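Local coordinates for protein RNA-dependent RNA Polymerase (Bombyx mori cytoplasmic polyhedrosis virus, PDB 6TZ0) that synthesises RNA from an RNA template, transcribing the double-stranded viral genome into plus strands and making the complementary minus strands, at residues K17-F23 and Y848-R852; K435-G439 and V451-F456; P833-M839 and Y900-L906. One frame throughout, in Å; residues are numbered along the deposited sequence.

How the interactions relate
Interactions 1 and 3 are neighbours, their centres about 13 Å apart, whereas interaction 2 lies on the opposite side of the chain's centre, about 61 Å from interaction 1 and 50 Å from interaction 3, centre to centre. Along the sequence, interaction 2 closes first, within the central polymerase domain, nested in the loop that interaction 1 closes. Interactions 1 and 3 interleave: 17-23, 833-839, 848-852, then 900-906. Y900 joins them, its OH probably hydrogen-bonded to E851 O, and helix 20-35, which begins in interaction 1, also packs on P833 and L834. The N-terminal residues are tied into the C-terminal part of the polymerase, while interaction 2 locally joins a hairpin to the helix after it.

Interaction 1: K17-F23 and Y848-R852; sequences KFTRESF and YPFER
F18 and F850, more than 800 residues apart in sequence, are joined by a single isolated bridge of the parallel beta kind, although neither backbone belongs to a regular strand. F18 N donates to P849 O (2.6 Å), and E851 N donates to F18 O (3.0 Å), so both polar backbone atoms of F18 are used. The CA of F850 adds a CA-H...O contact to the same F18 O at 3.3 Å.

Beside the bridge, the rings of F18, F23, Y848 and F850 gather into an aromatic cluster. The edge of F850 is directed at the face of F23, CE1 to CE1 at 4.0 Å with the planes at 62°, an edge-to-face pair. F23 is turned for this by placing CG opposite its own backbone N (chi1 -173°). F18 leans over one face of F850 with the two planes inclined, and its CE2 rests on Y848 CB at 3.5 Å. F12 stacks on the F18 ring from outside the two segments.

The cluster lies where the chain enters helix 20-35. T19 is the N-cap residue and forms a capping box with S22: T19 N donates to S22 OG (2.7 Å), while T19 OG1 takes a weak bond from E21 N. On the flank, the extended K17 chain crosses the P849 ring at about a right angle, CG touching P849 CB at 3.7 Å. E851 reaches out straight beyond CG, bringing its OE1 beside the T19 methyl CG2. R852 turns away and forms a salt bridge with D877.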
loop_
_atom_site.group_PDB
_atom_site.type_symbol
_atom_site.label_atom_id
_atom_site.label_comp_id
_atom_site.label_asym_id
_atom_site.label_seq_id
_atom_site.Cartn_x
_atom_site.Cartn_y
_atom_site.Cartn_z
ATOM N N LYS A 17 -1.964 32.260 -33.966
ATOM C CA LYS A 17 -2.993 33.101 -33.383
ATOM C C LYS A 17 -4.326 32.675 -33.967
ATOM O O LYS A 17 -4.385 32.051 -35.026
ATOM C CB LYS A 17 -2.760 34.584 -33.683
ATOM C CG LYS A 17 -1.525 35.169 -33.054
ATOM C CD LYS A 17 -1.389 36.622 -33.426
ATOM C CE LYS A 17 -0.158 37.230 -32.800
ATOM N NZ LYS A 17 -0.036 38.664 -33.163
ATOM N N PHE A 18 -5.401 33.015 -33.273
ATOM C CA PHE A 18 -6.740 32.691 -33.741
ATOM C C PHE A 18 -7.444 33.963 -34.186
ATOM O O PHE A 18 -7.869 34.771 -33.356
ATOM C CB PHE A 18 -7.560 31.963 -32.681
ATOM C CG PHE A 18 -7.073 30.583 -32.389
ATOM C CD1 PHE A 18 -6.985 29.645 -33.402
ATOM C CD2 PHE A 18 -6.811 30.185 -31.093
ATOM C CE1 PHE A 18 -6.559 28.362 -33.138
ATOM C CE2 PHE A 18 -6.400 28.896 -30.821
ATOM C CZ PHE A 18 -6.268 27.987 -31.845
ATOM N N THR A 19 -7.572 34.127 -35.492
ATOM C CA THR A 19 -8.459 35.107 -36.087
ATOM C C THR A 19 -9.825 34.450 -36.271
ATOM O O THR A 19 -10.101 33.384 -35.717
ATOM C CB THR A 19 -7.874 35.615 -37.403
ATOM O OG1 THR A 19 -7.828 34.543 -38.350
ATOM C CG2 THR A 19 -6.460 36.128 -37.184
ATOM N N ARG A 20 -10.705 35.084 -37.040
ATOM C CA ARG A 20 -11.971 34.434 -37.351
ATOM C C ARG A 20 -11.880 33.548 -38.585
ATOM O O ARG A 20 -12.734 32.676 -38.770
ATOM C CB ARG A 20 -13.078 35.473 -37.530
ATOM C CG ARG A 20 -13.410 36.213 -36.252
ATOM C CD ARG A 20 -14.688 37.008 -36.376
ATOM N NE ARG A 20 -14.628 38.038 -37.409
ATOM C CZ ARG A 20 -14.182 39.276 -37.217
ATOM N NH1 ARG A 20 -13.734 39.648 -36.028
ATOM N NH2 ARG A 20 -14.171 40.142 -38.221
ATOM N N GLU A 21 -10.865 33.746 -39.423
ATOM C CA GLU A 21 -10.631 32.882 -40.568
ATOM C C GLU A 21 -9.713 31.712 -40.256
ATOM O O GLU A 21 -9.586 30.807 -41.087
ATOM C CB GLU A 21 -10.026 33.679 -41.732
ATOM C CG GLU A 21 -10.964 34.687 -42.373
ATOM C CD GLU A 21 -10.966 36.035 -41.675
ATOM O OE1 GLU A 21 -10.189 36.219 -40.715
ATOM O OE2 GLU A 21 -11.745 36.916 -42.095
ATOM N N SER A 22 -9.064 31.714 -39.094
ATOM C CA SER A 22 -8.139 30.656 -38.718
ATOM C C SER A 22 -8.693 29.722 -37.658
ATOM O O SER A 22 -8.315 28.548 -37.623
ATOM C CB SER A 22 -6.823 31.262 -38.218
ATOM O OG SER A 22 -7.018 32.038 -37.055
ATOM N N PHE A 23 -9.591 30.214 -36.804
ATOM C CA PHE A 23 -10.141 29.389 -35.735
ATOM C C PHE A 23 -11.156 28.392 -36.281
ATOM O O PHE A 23 -11.194 27.231 -35.851
ATOM C CB PHE A 23 -10.764 30.296 -34.675
ATOM C CG PHE A 23 -11.231 29.579 -33.444
ATOM C CD1 PHE A 23 -10.320 29.102 -32.520
ATOM C CD2 PHE A 23 -12.579 29.421 -33.190
ATOM C CE1 PHE A 23 -10.742 28.453 -31.385
ATOM C CE2 PHE A 23 -13.005 28.771 -32.054
ATOM C CZ PHE A 23 -12.085 28.296 -31.147
ATOM N N TYR A 848 -4.581 30.653 -27.006
ATOM C CA TYR A 848 -3.787 31.396 -27.976
ATOM C C TYR A 848 -4.404 32.774 -28.188
ATOM O O TYR A 848 -5.521 33.023 -27.733
ATOM C CB TYR A 848 -3.714 30.587 -29.272
ATOM C CG TYR A 848 -2.823 29.377 -29.185
ATOM C CD1 TYR A 848 -1.464 29.479 -29.437
ATOM C CD2 TYR A 848 -3.335 28.138 -28.829
ATOM C CE1 TYR A 848 -0.643 28.386 -29.353
ATOM C CE2 TYR A 848 -2.521 27.033 -28.744
ATOM C CZ TYR A 848 -1.176 27.165 -29.006
ATOM O OH TYR A 848 -0.356 26.074 -28.921
ATOM N N PRO A 849 -3.689 33.717 -28.821
ATOM C CA PRO A 849 -4.283 35.043 -29.090
ATOM C C PRO A 849 -5.526 35.001 -29.967
ATOM O O PRO A 849 -5.496 34.522 -31.099
ATOM C CB PRO A 849 -3.144 35.795 -29.781
ATOM C CG PRO A 849 -1.942 35.207 -29.232
ATOM C CD PRO A 849 -2.225 33.761 -29.035
ATOM N N PHE A 850 -6.629 35.508 -29.419
ATOM C CA PHE A 850 -7.848 35.769 -30.168
ATOM C C PHE A 850 -7.829 37.199 -30.679
ATOM O O PHE A 850 -7.380 38.109 -29.981
ATOM C CB PHE A 850 -9.086 35.554 -29.299
ATOM C CG PHE A 850 -9.381 34.117 -29.005
ATOM C CD1 PHE A 850 -10.086 33.345 -29.913
ATOM C CD2 PHE A 850 -8.946 33.533 -27.829
ATOM C CE1 PHE A 850 -10.363 32.023 -29.652
ATOM C CE2 PHE A 850 -9.215 32.206 -27.561
ATOM C CZ PHE A 850 -9.927 31.451 -28.475
ATOM N N GLU A 851 -8.323 37.400 -31.897
ATOM C CA GLU A 851 -8.344 38.739 -32.466
ATOM C C GLU A 851 -9.592 39.483 -32.014
ATOM O O GLU A 851 -10.690 38.924 -31.987
ATOM C CB GLU A 851 -8.289 38.687 -33.992
ATOM C CG GLU A 851 -8.097 40.052 -34.629
ATOM C CD GLU A 851 -8.049 40.003 -36.136
ATOM O OE1 GLU A 851 -8.221 38.908 -36.702
ATOM O OE2 GLU A 851 -7.832 41.063 -36.757
ATOM N N ARG A 852 -9.413 40.747 -31.645
ATOM C CA ARG A 852 -10.517 41.617 -31.281
ATOM C C ARG A 852 -11.093 42.246 -32.548
ATOM O O ARG A 852 -10.699 41.911 -33.666
ATOM C CB ARG A 852 -10.045 42.676 -30.291
ATOM C CG ARG A 852 -9.526 42.126 -28.981
ATOM C CD ARG A 852 -9.182 43.253 -28.028
ATOM N NE ARG A 852 -8.654 42.774 -26.758
ATOM C CZ ARG A 852 -7.360 42.657 -26.498
ATOM N NH1 ARG A 852 -6.470 43.001 -27.413
ATOM N NH2 ARG A 852 -6.954 42.214 -25.317
#

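Interaction 2: K435-G439 and V451-F456; sequences KLEVG and VMQAVF
L436 points its forked end into the side of the helix, with a different set of neighbours for each methyl. CD1 lies between two valines one helical turn apart, 4.0 Å from V451 CG1 and 3.9 Å from V455 CG2; the leucine crosses V451 at about a right angle and V455 more aslant. CD2, the other branch, meets M452 SD at 3.6 Å and lies near the edge of the F456 ring. M452 brings its sulfur there because the chain bends at its second torsion (chi2 68°).

V438 follows just beyond the strand. Its CB heads toward the helix, and CG2 settles against both V455 CG1 (3.7 Å) and F456 CE1 (3.6 Å). V438 and F456 run past each other in opposite senses. F456 is the first residue to leave helical backbone angles, and with CG placed anti to its carbonyl carbon (chi1 -67°) the ring swings back alongside the strand, beside the backbone carbonyl of E437. V455 CG1 also covers one face of that ring.

Strand 435-437 and helix 451-455 run almost in the same direction, 18° apart with axes 9.2 Å from each other. This is a beta-hairpin, strands 434-437 and 442-446, folded onto the helix that follows it; L933 of helix 927-937 packs against V455 too. Apolar side chains, one of them with a sulfur, do most of the joining, two backbone carbonyls touching as well, so the contact probably holds mainly through burial of apolar surface, with backbone pairing left to L436 and A443 inside the hairpin.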
loop_
_atom_site.group_PDB
_atom_site.type_symbol
_atom_site.label_atom_id
_atom_site.label_comp_id
_atom_site.label_asym_id
_atom_site.label_seq_id
_atom_site.Cartn_x
_atom_site.Cartn_y
_atom_site.Cartn_z
ATOM N N LYS A 435 -18.754 -11.559 -0.039
ATOM C CA LYS A 435 -20.007 -11.852 0.634
ATOM C C LYS A 435 -19.840 -11.677 2.137
ATOM O O LYS A 435 -18.803 -12.031 2.703
ATOM C CB LYS A 435 -20.439 -13.277 0.298
ATOM C CG LYS A 435 -21.780 -13.706 0.835
ATOM C CD LYS A 435 -22.131 -15.079 0.295
ATOM C CE LYS A 435 -21.249 -16.153 0.912
ATOM N NZ LYS A 435 -21.654 -17.521 0.484
ATOM N N LEU A 436 -20.864 -11.117 2.785
ATOM C CA LEU A 436 -20.788 -10.718 4.191
ATOM C C LEU A 436 -21.928 -11.380 4.960
ATOM O O LEU A 436 -23.056 -10.886 4.947
ATOM C CB LEU A 436 -20.844 -9.202 4.320
ATOM C CG LEU A 436 -19.771 -8.412 3.569
ATOM C CD1 LEU A 436 -19.946 -6.918 3.767
ATOM C CD2 LEU A 436 -18.400 -8.860 3.982
ATOM N N GLU A 437 -21.635 -12.489 5.638
ATOM C CA GLU A 437 -22.616 -13.207 6.441
ATOM C C GLU A 437 -22.060 -13.465 7.834
ATOM O O GLU A 437 -20.862 -13.716 7.997
ATOM C CB GLU A 437 -23.026 -14.530 5.774
ATOM C CG GLU A 437 -21.888 -15.504 5.522
ATOM C CD GLU A 437 -22.359 -16.814 4.930
ATOM O OE1 GLU A 437 -23.582 -16.976 4.743
ATOM O OE2 GLU A 437 -21.505 -17.682 4.651
ATOM N N VAL A 438 -22.922 -13.385 8.845
ATOM C CA VAL A 438 -22.517 -13.578 10.236
ATOM C C VAL A 438 -23.244 -14.756 10.867
ATOM O O VAL A 438 -22.627 -15.762 11.219
ATOM C CB VAL A 438 -22.729 -12.296 11.068
ATOM C CG1 VAL A 438 -22.232 -12.530 12.472
ATOM C CG2 VAL A 438 -22.039 -11.123 10.453
ATOM N N GLY A 439 -24.560 -14.652 11.017
ATOM C CA GLY A 439 -25.310 -15.647 11.754
ATOM C C GLY A 439 -26.078 -16.586 10.854
ATOM O O GLY A 439 -27.230 -16.927 11.137
ATOM N N VAL A 451 -17.601 -1.212 5.706
ATOM C CA VAL A 451 -18.830 -2.002 5.729
ATOM C C VAL A 451 -18.550 -3.402 6.259
ATOM O O VAL A 451 -19.351 -3.966 7.011
ATOM C CB VAL A 451 -19.474 -2.014 4.327
ATOM C CG1 VAL A 451 -20.635 -2.980 4.242
ATOM C CG2 VAL A 451 -19.975 -0.634 3.995
ATOM N N MET A 452 -17.384 -3.951 5.917
ATOM C CA MET A 452 -16.922 -5.214 6.488
ATOM C C MET A 452 -16.765 -5.124 8.001
ATOM O O MET A 452 -17.079 -6.076 8.723
ATOM C CB MET A 452 -15.605 -5.599 5.816
ATOM C CG MET A 452 -14.852 -6.802 6.353
ATOM S SD MET A 452 -15.533 -8.446 6.162
ATOM C CE MET A 452 -14.520 -9.340 7.336
ATOM N N GLN A 453 -16.310 -3.979 8.501
ATOM C CA GLN A 453 -16.184 -3.801 9.943
ATOM C C GLN A 453 -17.544 -3.576 10.594
ATOM O O GLN A 453 -17.772 -4.005 11.729
ATOM C CB GLN A 453 -15.225 -2.645 10.230
ATOM C CG GLN A 453 -14.977 -2.375 11.697
ATOM C CD GLN A 453 -14.316 -3.529 12.401
ATOM O OE1 GLN A 453 -13.375 -4.127 11.893
ATOM N NE2 GLN A 453 -14.820 -3.863 13.574
ATOM N N ALA A 454 -18.465 -2.918 9.887
ATOM C CA ALA A 454 -19.805 -2.713 10.422
ATOM C C ALA A 454 -20.619 -4.001 10.448
ATOM O O ALA A 454 -21.542 -4.131 11.257
ATOM C CB ALA A 454 -20.532 -1.649 9.608
ATOM N N VAL A 455 -20.297 -4.960 9.586
ATOM C CA VAL A 455 -21.043 -6.213 9.552
ATOM C C VAL A 455 -20.628 -7.128 10.698
ATOM O O VAL A 455 -21.475 -7.671 11.417
ATOM C CB VAL A 455 -20.877 -6.882 8.172
ATOM C CG1 VAL A 455 -21.295 -8.318 8.204
ATOM C CG2 VAL A 455 -21.744 -6.169 7.158
ATOM N N PHE A 456 -19.323 -7.292 10.914
ATOM C CA PHE A 456 -18.802 -8.173 11.950
ATOM C C PHE A 456 -18.461 -7.427 13.232
ATOM O O PHE A 456 -17.517 -7.800 13.930
ATOM C CB PHE A 456 -17.575 -8.918 11.440
ATOM C CG PHE A 456 -17.872 -9.885 10.351
ATOM C CD1 PHE A 456 -18.361 -11.143 10.639
ATOM C CD2 PHE A 456 -17.670 -9.535 9.033
ATOM C CE1 PHE A 456 -18.633 -12.036 9.629
ATOM C CE2 PHE A 456 -17.942 -10.421 8.022
ATOM C CZ PHE A 456 -18.421 -11.672 8.320
#

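Interaction 3: P833-M839 and Y900-L906; sequences PLAWLFM and YGFTGAL
A835 and W836, in a 3-10 turn spanning 834-837, run past the first turn of helix 902-906, with CA of A835 5.3 Å from CA of F902 and CA of W836 4.9 Å from CA of A905. G901 sits at the junction: with positive phi (86°) it is the C-prime residue of a Schellman motif that ends the preceding helix, and it is also the N-cap of the next one.

The methyl of A835 lies over one face of the F902 ring, a CH-pi contact with CB 4.1 Å from the ring centroid, and it touches the carbonyl of G901 as well. M839 comes to the same ring from another direction. Bent at chi2 (-69°) and again at chi3, its chain carries CE to F902 CD1 at 3.5 Å, crossing the phenylalanine at about a right angle, while SD rests on L906 CD2 at 3.7 Å. A905 packs against W836: its CB lies 3.7 Å from W836 CA and 4.0 Å from W836 CB. P833 packs on the start of the helix through CG, next to G901 O and A905 N.

The small side chains of A835 and A905, their CB atoms 4.4 Å apart, are consistent with so close an approach of the two backbones. The rings of F850 and F902 form an edge-to-face pair. The 3-10 turn follows strand 827-831, and its other flank packs through L834 on F23 and I26 of helix 20-35 and through L834 and L837 on F782 of helix 774-786, while helix 894-899 meets F902 through L897.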
loop_
_atom_site.group_PDB
_atom_site.type_symbol
_atom_site.label_atom_id
_atom_site.label_comp_id
_atom_site.label_asym_id
_atom_site.label_seq_id
_atom_site.Cartn_x
_atom_site.Cartn_y
_atom_site.Cartn_z
ATOM N N PRO A 833 -17.498 22.537 -29.674
ATOM C CA PRO A 833 -16.605 23.491 -30.337
ATOM C C PRO A 833 -15.290 23.627 -29.589
ATOM O O PRO A 833 -15.154 23.227 -28.433
ATOM C CB PRO A 833 -17.399 24.800 -30.305
ATOM C CG PRO A 833 -18.293 24.659 -29.133
ATOM C CD PRO A 833 -18.667 23.211 -29.080
ATOM N N LEU A 834 -14.305 24.215 -30.275
ATOM C CA LEU A 834 -12.998 24.395 -29.658
ATOM C C LEU A 834 -12.996 25.476 -28.589
ATOM O O LEU A 834 -12.048 25.541 -27.803
ATOM C CB LEU A 834 -11.932 24.734 -30.697
ATOM C CG LEU A 834 -11.498 23.658 -31.674
ATOM C CD1 LEU A 834 -10.412 24.213 -32.553
ATOM C CD2 LEU A 834 -11.013 22.461 -30.919
ATOM N N ALA A 835 -14.029 26.318 -28.531
ATOM C CA ALA A 835 -14.103 27.319 -27.477
ATOM C C ALA A 835 -14.402 26.708 -26.116
ATOM O O ALA A 835 -14.193 27.373 -25.101
ATOM C CB ALA A 835 -15.158 28.368 -27.816
ATOM N N TRP A 836 -14.869 25.459 -26.076
ATOM C CA TRP A 836 -15.121 24.782 -24.808
ATOM C C TRP A 836 -13.830 24.480 -24.059
ATOM O O TRP A 836 -13.848 24.330 -22.832
ATOM C CB TRP A 836 -15.893 23.488 -25.063
ATOM C CG TRP A 836 -16.271 22.773 -23.824
ATOM C CD1 TRP A 836 -17.299 23.072 -22.984
ATOM C CD2 TRP A 836 -15.557 21.697 -23.219
ATOM N NE1 TRP A 836 -17.304 22.209 -21.920
ATOM C CE2 TRP A 836 -16.236 21.360 -22.037
ATOM C CE3 TRP A 836 -14.411 20.981 -23.567
ATOM C CZ2 TRP A 836 -15.814 20.330 -21.207
ATOM C CZ3 TRP A 836 -13.998 19.961 -22.749
ATOM C CH2 TRP A 836 -14.695 19.643 -21.582
ATOM N N LEU A 837 -12.701 24.404 -24.769
ATOM C CA LEU A 837 -11.417 24.130 -24.136
ATOM C C LEU A 837 -10.955 25.244 -23.208
ATOM O O LEU A 837 -10.115 25.000 -22.343
ATOM C CB LEU A 837 -10.342 23.899 -25.198
ATOM C CG LEU A 837 -10.420 22.627 -26.032
ATOM C CD1 LEU A 837 -9.395 22.662 -27.146
ATOM C CD2 LEU A 837 -10.181 21.436 -25.145
ATOM N N PHE A 838 -11.489 26.453 -23.344
ATOM C CA PHE A 838 -10.909 27.599 -22.664
ATOM C C PHE A 838 -11.873 28.229 -21.672
ATOM O O PHE A 838 -11.737 29.412 -21.355
ATOM C CB PHE A 838 -10.463 28.625 -23.702
ATOM C CG PHE A 838 -9.674 28.027 -24.825
ATOM C CD1 PHE A 838 -8.381 27.585 -24.630
ATOM C CD2 PHE A 838 -10.227 27.922 -26.086
ATOM C CE1 PHE A 838 -7.662 27.033 -25.673
ATOM C CE2 PHE A 838 -9.509 27.379 -27.131
ATOM C CZ PHE A 838 -8.224 26.938 -26.923
ATOM N N MET A 839 -12.828 27.470 -21.163
ATOM C CA MET A 839 -13.938 28.047 -20.431
ATOM C C MET A 839 -13.932 27.672 -18.958
ATOM O O MET A 839 -13.326 26.672 -18.563
ATOM C CB MET A 839 -15.261 27.621 -21.080
ATOM C CG MET A 839 -15.591 28.397 -22.342
ATOM S SD MET A 839 -15.991 30.129 -22.013
ATOM C CE MET A 839 -14.485 30.997 -22.451
ATOM N N TYR A 900 -16.880 33.345 -32.763
ATOM C CA TYR A 900 -15.889 32.376 -32.316
ATOM C C TYR A 900 -16.512 31.136 -31.696
ATOM O O TYR A 900 -15.808 30.144 -31.495
ATOM C CB TYR A 900 -14.933 32.989 -31.293
ATOM C CG TYR A 900 -13.889 33.934 -31.828
ATOM C CD1 TYR A 900 -12.764 33.455 -32.476
ATOM C CD2 TYR A 900 -13.996 35.301 -31.628
ATOM C CE1 TYR A 900 -11.797 34.314 -32.947
ATOM C CE2 TYR A 900 -13.032 36.166 -32.096
ATOM C CZ TYR A 900 -11.937 35.670 -32.749
ATOM O OH TYR A 900 -10.982 36.537 -33.213
ATOM N N GLY A 901 -17.796 31.170 -31.364
ATOM C CA GLY A 901 -18.448 29.994 -30.828
ATOM C C GLY A 901 -18.312 29.807 -29.338
ATOM O O GLY A 901 -18.404 28.675 -28.855
ATOM N N PHE A 902 -18.083 30.887 -28.588
ATOM C CA PHE A 902 -18.058 30.790 -27.133
ATOM C C PHE A 902 -19.449 30.563 -26.563
ATOM O O PHE A 902 -19.597 29.916 -25.519
ATOM C CB PHE A 902 -17.459 32.057 -26.525
ATOM C CG PHE A 902 -15.977 32.192 -26.713
ATOM C CD1 PHE A 902 -15.105 31.511 -25.892
ATOM C CD2 PHE A 902 -15.455 33.017 -27.689
ATOM C CE1 PHE A 902 -13.743 31.637 -26.043
ATOM C CE2 PHE A 902 -14.089 33.152 -27.839
ATOM C CZ PHE A 902 -13.236 32.458 -27.017
ATOM N N THR A 903 -20.475 31.083 -27.239
ATOM C CA THR A 903 -21.830 31.001 -26.715
ATOM C C THR A 903 -22.396 29.592 -26.811
ATOM O O THR A 903 -23.201 29.199 -25.963
ATOM C CB THR A 903 -22.722 32.017 -27.430
ATOM O OG1 THR A 903 -24.061 31.923 -26.931
ATOM C CG2 THR A 903 -22.710 31.808 -28.919
ATOM N N GLY A 904 -21.952 28.800 -27.791
ATOM C CA GLY A 904 -22.336 27.401 -27.823
ATOM C C GLY A 904 -21.702 26.611 -26.696
ATOM O O GLY A 904 -22.340 25.738 -26.103
ATOM N N ALA A 905 -20.450 26.933 -26.362
ATOM C CA ALA A 905 -19.780 26.279 -25.245
ATOM C C ALA A 905 -20.428 26.645 -23.917
ATOM O O ALA A 905 -20.599 25.786 -23.042
ATOM C CB ALA A 905 -18.303 26.656 -25.236
ATOM N N LEU A 906 -20.821 27.910 -23.759
ATOM C CA LEU A 906 -21.466 28.326 -22.519
ATOM C C LEU A 906 -22.889 27.793 -22.417
ATOM O O LEU A 906 -23.333 27.437 -21.322
ATOM C CB LEU A 906 -21.432 29.845 -22.403
ATOM C CG LEU A 906 -20.001 30.340 -22.184
ATOM C CD1 LEU A 906 -19.914 31.845 -22.252
ATOM C CD2 LEU A 906 -19.476 29.836 -20.851
#